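PDB 5FJZ: coatomer subunit delta from Saccharomyces cerevisiae, which forms part of the coatomer (COPI) coat that probably carries dilysine-tagged proteins back from Golgi to ER, and contributes here its mu-homology domain, which binds Dsl1. Local coordinates for residues D118-S130 with F138-T150. Numbering follows the deposited sequence.
Sequences DSLIPLTLTTAVS and FDVIIEYESVLET. Unlike the reference sequence in segment 118-130: A128 (reference Trp).
T124 and E145 sit opposite each other across the two strands as a hydrogen-bonded antiparallel pair, illustrating how a side chain can reinforce the backbone bonding of a two-stranded unit. Strands 123-130 and 138-146 run at 163° to one another with their axes 4.6 Å apart at closest. From T124 to S130 every second residue exchanges two backbone bonds with its partner, and beyond the last bridge V147 N still reaches P122 O at 2.9 Å. Followed outward, T124 CB lies 4.1 Å from E145 O; chi1 of 50° then sets OG1 between the backbone N and the carbonyl carbon, from where it donates to E145 O at 3.2 Å. The same oxygen accepts from T124 N, so two donors of one residue grip it, the hydroxyl arriving at a more bent C=O...O angle, 117°, than the amide. OG1 also lies 3.3 Å from E145 CB, the two side chains running alongside each other. A valine here would probably leave E145 O without its second donor. On the opposite face, L123 CD1 and L125 CD1 both pack against Y144 CB. At the far end, V129 CG1, anti to its amide nitrogen, meets F138 CD2 at 3.7 Å. Neighbouring elements fix polar groups through hydrogen bonds: T127 OG1 with Y218 OH and R29 O, and D139 OD1 with T208 OG1. Strand 202-210 pairs with the second strand, whereas 123-131 is an outermost strand of its sheet within the chain. A128, tryptophan in the reference sequence, offers only its CB, 4.3 Å from I141 CB. The arrangement is a long antiparallel beta hairpin, part of the smaller sheet of the elongated, all-beta mu-homology domain, and lies within the region that interacts with Dsl1.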
loop_
_atom_site.group_PDB
_atom_site.type_symbol
_atom_site.label_atom_id
_atom_site.label_comp_id
_atom_site.label_asym_id
_atom_site.label_seq_id
_atom_site.Cartn_x
_atom_site.Cartn_y
_atom_site.Cartn_z
ATOM N N ASP A 118 10.204 -3.202 28.345
ATOM C CA ASP A 118 10.490 -1.823 27.972
ATOM C C ASP A 118 11.837 -1.623 27.337
ATOM O O ASP A 118 12.260 -0.458 27.113
ATOM C CB ASP A 118 10.295 -0.839 29.165
ATOM C CG ASP A 118 11.220 -1.150 30.354
ATOM O OD1 ASP A 118 12.289 -1.740 30.131
ATOM O OD2 ASP A 118 10.833 -0.834 31.505
ATOM N N SER A 119 12.533 -2.704 27.005
ATOM C CA SER A 119 13.899 -2.562 26.553
ATOM C C SER A 119 14.085 -1.778 25.276
ATOM O O SER A 119 15.147 -1.110 25.072
ATOM C CB SER A 119 14.618 -3.937 26.472
ATOM O OG SER A 119 13.950 -4.769 25.561
ATOM N N LEU A 120 13.055 -1.757 24.425
ATOM C CA LEU A 120 13.150 -1.025 23.173
ATOM C C LEU A 120 12.454 0.333 23.167
ATOM O O LEU A 120 12.416 0.965 22.104
ATOM C CB LEU A 120 12.458 -1.846 22.061
ATOM C CG LEU A 120 13.188 -2.964 21.299
ATOM C CD1 LEU A 120 14.558 -3.407 21.741
ATOM C CD2 LEU A 120 12.294 -4.080 20.726
ATOM N N ILE A 121 11.811 0.715 24.282
ATOM C CA ILE A 121 10.918 1.899 24.317
ATOM C C ILE A 121 11.670 3.145 24.808
ATOM O O ILE A 121 12.212 3.120 25.922
ATOM C CB ILE A 121 9.683 1.489 25.121
ATOM C CG1 ILE A 121 8.898 0.479 24.195
ATOM C CG2 ILE A 121 8.859 2.676 25.565
ATOM C CD1 ILE A 121 7.672 -0.173 24.794
ATOM N N PRO A 122 11.752 4.186 23.989
ATOM C CA PRO A 122 12.349 5.412 24.476
ATOM C C PRO A 122 11.381 6.260 25.384
ATOM O O PRO A 122 11.850 7.088 26.149
ATOM C CB PRO A 122 12.658 6.161 23.212
ATOM C CG PRO A 122 11.603 5.718 22.238
ATOM C CD PRO A 122 11.290 4.299 22.566
ATOM N N LEU A 123 10.096 6.143 25.144
ATOM C CA LEU A 123 9.057 6.982 25.782
ATOM C C LEU A 123 7.865 6.162 26.207
ATOM O O LEU A 123 7.122 5.641 25.372
ATOM C CB LEU A 123 8.670 8.100 24.850
ATOM C CG LEU A 123 7.750 9.155 25.406
ATOM C CD1 LEU A 123 8.471 10.145 26.254
ATOM C CD2 LEU A 123 7.049 9.860 24.236
ATOM N N THR A 124 7.652 6.001 27.513
ATOM C CA THR A 124 6.523 5.260 28.050
ATOM C C THR A 124 5.362 6.188 28.205
ATOM O O THR A 124 5.544 7.360 28.346
ATOM C CB THR A 124 6.866 4.585 29.415
ATOM O OG1 THR A 124 7.431 5.538 30.269
ATOM C CG2 THR A 124 7.948 3.542 29.235
ATOM N N LEU A 125 4.158 5.636 28.023
ATOM C CA LEU A 125 2.905 6.385 28.012
ATOM C C LEU A 125 1.825 5.756 28.887
ATOM O O LEU A 125 1.724 4.531 28.972
ATOM C CB LEU A 125 2.383 6.323 26.620
ATOM C CG LEU A 125 2.727 7.344 25.583
ATOM C CD1 LEU A 125 3.832 8.345 25.820
ATOM C CD2 LEU A 125 2.726 6.760 24.153
ATOM N N THR A 126 0.989 6.593 29.523
ATOM C CA THR A 126 -0.110 6.200 30.253
ATOM C C THR A 126 -1.162 7.269 30.134
ATOM O O THR A 126 -0.821 8.454 29.955
ATOM C CB THR A 126 0.226 6.126 31.788
ATOM O OG1 THR A 126 1.297 5.210 32.024
ATOM C CG2 THR A 126 -0.969 5.630 32.540
ATOM N N THR A 127 -2.404 6.884 30.238
ATOM C CA THR A 127 -3.476 7.874 30.140
ATOM C C THR A 127 -4.436 7.752 31.310
ATOM O O THR A 127 -4.662 6.657 31.816
ATOM C CB THR A 127 -4.228 7.778 28.805
ATOM O OG1 THR A 127 -4.922 6.548 28.671
ATOM C CG2 THR A 127 -3.287 7.886 27.632
ATOM N N ALA A 128 -5.067 8.887 31.637
ATOM C CA ALA A 128 -6.140 8.951 32.612
ATOM C C ALA A 128 -7.204 9.863 32.042
ATOM O O ALA A 128 -6.928 10.890 31.490
ATOM C CB ALA A 128 -5.606 9.470 33.920
ATOM N N VAL A 129 -8.428 9.407 32.074
ATOM C CA VAL A 129 -9.526 10.136 31.460
ATOM C C VAL A 129 -10.688 10.251 32.470
ATOM O O VAL A 129 -10.944 9.306 33.185
ATOM C CB VAL A 129 -9.972 9.405 30.197
ATOM C CG1 VAL A 129 -11.255 10.025 29.664
ATOM C CG2 VAL A 129 -8.890 9.452 29.125
ATOM N N SER A 130 -11.399 11.374 32.468
ATOM C CA SER A 130 -12.631 11.511 33.245
ATOM C C SER A 130 -13.554 12.569 32.591
ATOM O O SER A 130 -13.089 13.430 31.858
ATOM C CB SER A 130 -12.287 11.856 34.696
ATOM O OG SER A 130 -11.708 13.153 34.725
ATOM N N PHE A 138 -14.216 15.180 27.701
ATOM C CA PHE A 138 -13.349 14.543 28.649
ATOM C C PHE A 138 -12.089 15.309 29.009
ATOM O O PHE A 138 -11.505 15.990 28.205
ATOM C CB PHE A 138 -12.994 13.139 28.142
ATOM C CG PHE A 138 -14.189 12.225 27.923
ATOM C CD1 PHE A 138 -14.903 12.287 26.755
ATOM C CD2 PHE A 138 -14.612 11.336 28.927
ATOM C CE1 PHE A 138 -16.021 11.502 26.541
ATOM C CE2 PHE A 138 -15.712 10.507 28.717
ATOM C CZ PHE A 138 -16.428 10.614 27.525
ATOM N N ASP A 139 -11.692 15.170 30.283
ATOM C CA ASP A 139 -10.488 15.703 30.820
ATOM C C ASP A 139 -9.462 14.552 30.733
ATOM O O ASP A 139 -9.624 13.472 31.313
ATOM C CB ASP A 139 -10.621 16.210 32.285
ATOM C CG ASP A 139 -11.568 17.387 32.447
ATOM O OD1 ASP A 139 -11.817 18.201 31.543
ATOM O OD2 ASP A 139 -12.098 17.547 33.547
ATOM N N VAL A 140 -8.474 14.745 29.874
ATOM C CA VAL A 140 -7.477 13.781 29.584
ATOM C C VAL A 140 -6.174 14.149 30.166
ATOM O O VAL A 140 -5.749 15.310 30.066
ATOM C CB VAL A 140 -7.272 13.664 28.046
ATOM C CG1 VAL A 140 -6.235 12.621 27.710
ATOM C CG2 VAL A 140 -8.600 13.323 27.357
ATOM N N ILE A 141 -5.457 13.153 30.683
ATOM C CA ILE A 141 -4.096 13.322 31.078
ATOM C C ILE A 141 -3.254 12.217 30.415
ATOM O O ILE A 141 -3.527 11.023 30.557
ATOM C CB ILE A 141 -3.925 13.224 32.651
ATOM C CG1 ILE A 141 -4.721 14.322 33.341
ATOM C CG2 ILE A 141 -2.438 13.246 33.031
ATOM C CD1 ILE A 141 -4.630 14.347 34.880
ATOM N N ILE A 142 -2.273 12.654 29.678
ATOM C CA ILE A 142 -1.289 11.771 29.112
ATOM C C ILE A 142 -0.021 11.958 29.902
ATOM O O ILE A 142 0.641 13.026 29.870
ATOM C CB ILE A 142 -0.995 12.089 27.592
ATOM C CG1 ILE A 142 -2.270 12.029 26.794
ATOM C CG2 ILE A 142 -0.003 11.013 27.080
ATOM C CD1 ILE A 142 -2.161 12.531 25.332
ATOM N N GLU A 143 0.427 10.865 30.482
ATOM C CA GLU A 143 1.693 10.857 31.181
ATOM C C GLU A 143 2.730 10.114 30.439
ATOM O O GLU A 143 2.499 9.089 29.907
ATOM C CB GLU A 143 1.530 10.171 32.544
ATOM C CG GLU A 143 0.848 11.140 33.488
ATOM C CD GLU A 143 0.522 10.538 34.813
ATOM O OE1 GLU A 143 0.341 9.287 34.880
ATOM O OE2 GLU A 143 0.465 11.348 35.777
ATOM N N TYR A 144 3.871 10.723 30.364
ATOM C CA TYR A 144 4.999 10.207 29.615
ATOM C C TYR A 144 6.271 10.209 30.457
ATOM O O TYR A 144 6.463 11.056 31.358
ATOM C CB TYR A 144 5.181 11.029 28.359
ATOM C CG TYR A 144 5.263 12.542 28.536
ATOM C CD1 TYR A 144 6.459 13.171 28.866
ATOM C CD2 TYR A 144 4.163 13.330 28.292
ATOM C CE1 TYR A 144 6.520 14.555 29.070
ATOM C CE2 TYR A 144 4.225 14.707 28.424
ATOM C CZ TYR A 144 5.386 15.312 28.847
ATOM O OH TYR A 144 5.432 16.709 29.002
ATOM N N GLU A 145 7.166 9.261 30.167
ATOM C CA GLU A 145 8.471 9.209 30.740
ATOM C C GLU A 145 9.493 8.815 29.678
ATOM O O GLU A 145 9.320 7.789 29.000
ATOM C CB GLU A 145 8.549 8.192 31.898
ATOM C CG GLU A 145 9.946 8.214 32.502
ATOM C CD GLU A 145 10.049 7.679 33.902
ATOM O OE1 GLU A 145 9.375 6.669 34.197
ATOM O OE2 GLU A 145 10.832 8.295 34.690
ATOM N N SER A 146 10.484 9.662 29.490
ATOM C CA SER A 146 11.590 9.441 28.593
ATOM C C SER A 146 12.703 8.715 29.276
ATOM O O SER A 146 13.082 9.072 30.399
ATOM C CB SER A 146 12.132 10.749 28.102
ATOM O OG SER A 146 13.301 10.579 27.275
ATOM N N VAL A 147 13.269 7.733 28.591
ATOM C CA VAL A 147 14.552 7.172 28.998
ATOM C C VAL A 147 15.727 7.576 28.090
ATOM O O VAL A 147 16.806 7.061 28.167
ATOM C CB VAL A 147 14.437 5.646 29.175
ATOM C CG1 VAL A 147 13.319 5.302 30.161
ATOM C CG2 VAL A 147 14.238 4.942 27.860
ATOM N N LEU A 148 15.524 8.557 27.235
ATOM C CA LEU A 148 16.588 9.010 26.404
ATOM C C LEU A 148 17.542 9.950 27.142
ATOM O O LEU A 148 17.133 10.647 28.082
ATOM C CB LEU A 148 16.016 9.766 25.201
ATOM C CG LEU A 148 15.259 8.870 24.240
ATOM C CD1 LEU A 148 14.654 9.747 23.169
ATOM C CD2 LEU A 148 16.187 7.867 23.601
ATOM N N GLU A 149 18.782 9.988 26.672
ATOM C CA GLU A 149 19.833 10.901 27.210
ATOM C C GLU A 149 19.797 12.245 26.569
ATOM O O GLU A 149 20.561 13.133 26.954
ATOM C CB GLU A 149 21.235 10.314 26.975
ATOM C CG GLU A 149 21.505 8.965 27.573
ATOM C CD GLU A 149 22.118 9.023 28.965
ATOM O OE1 GLU A 149 21.618 9.707 29.871
ATOM O OE2 GLU A 149 23.177 8.369 29.147
ATOM N N THR A 150 18.953 12.412 25.562
ATOM C CA THR A 150 18.840 13.718 24.918
ATOM C C THR A 150 17.385 14.099 24.921
ATOM O O THR A 150 16.523 13.260 25.165
ATOM C CB THR A 150 19.403 13.721 23.477
ATOM O OG1 THR A 150 18.648 12.809 22.681
ATOM C CG2 THR A 150 20.888 13.301 23.451
HETATM O O HOH W 1 4.084 6.606 31.178
HETATM O O HOH W 2 -8.381 12.997 33.726
#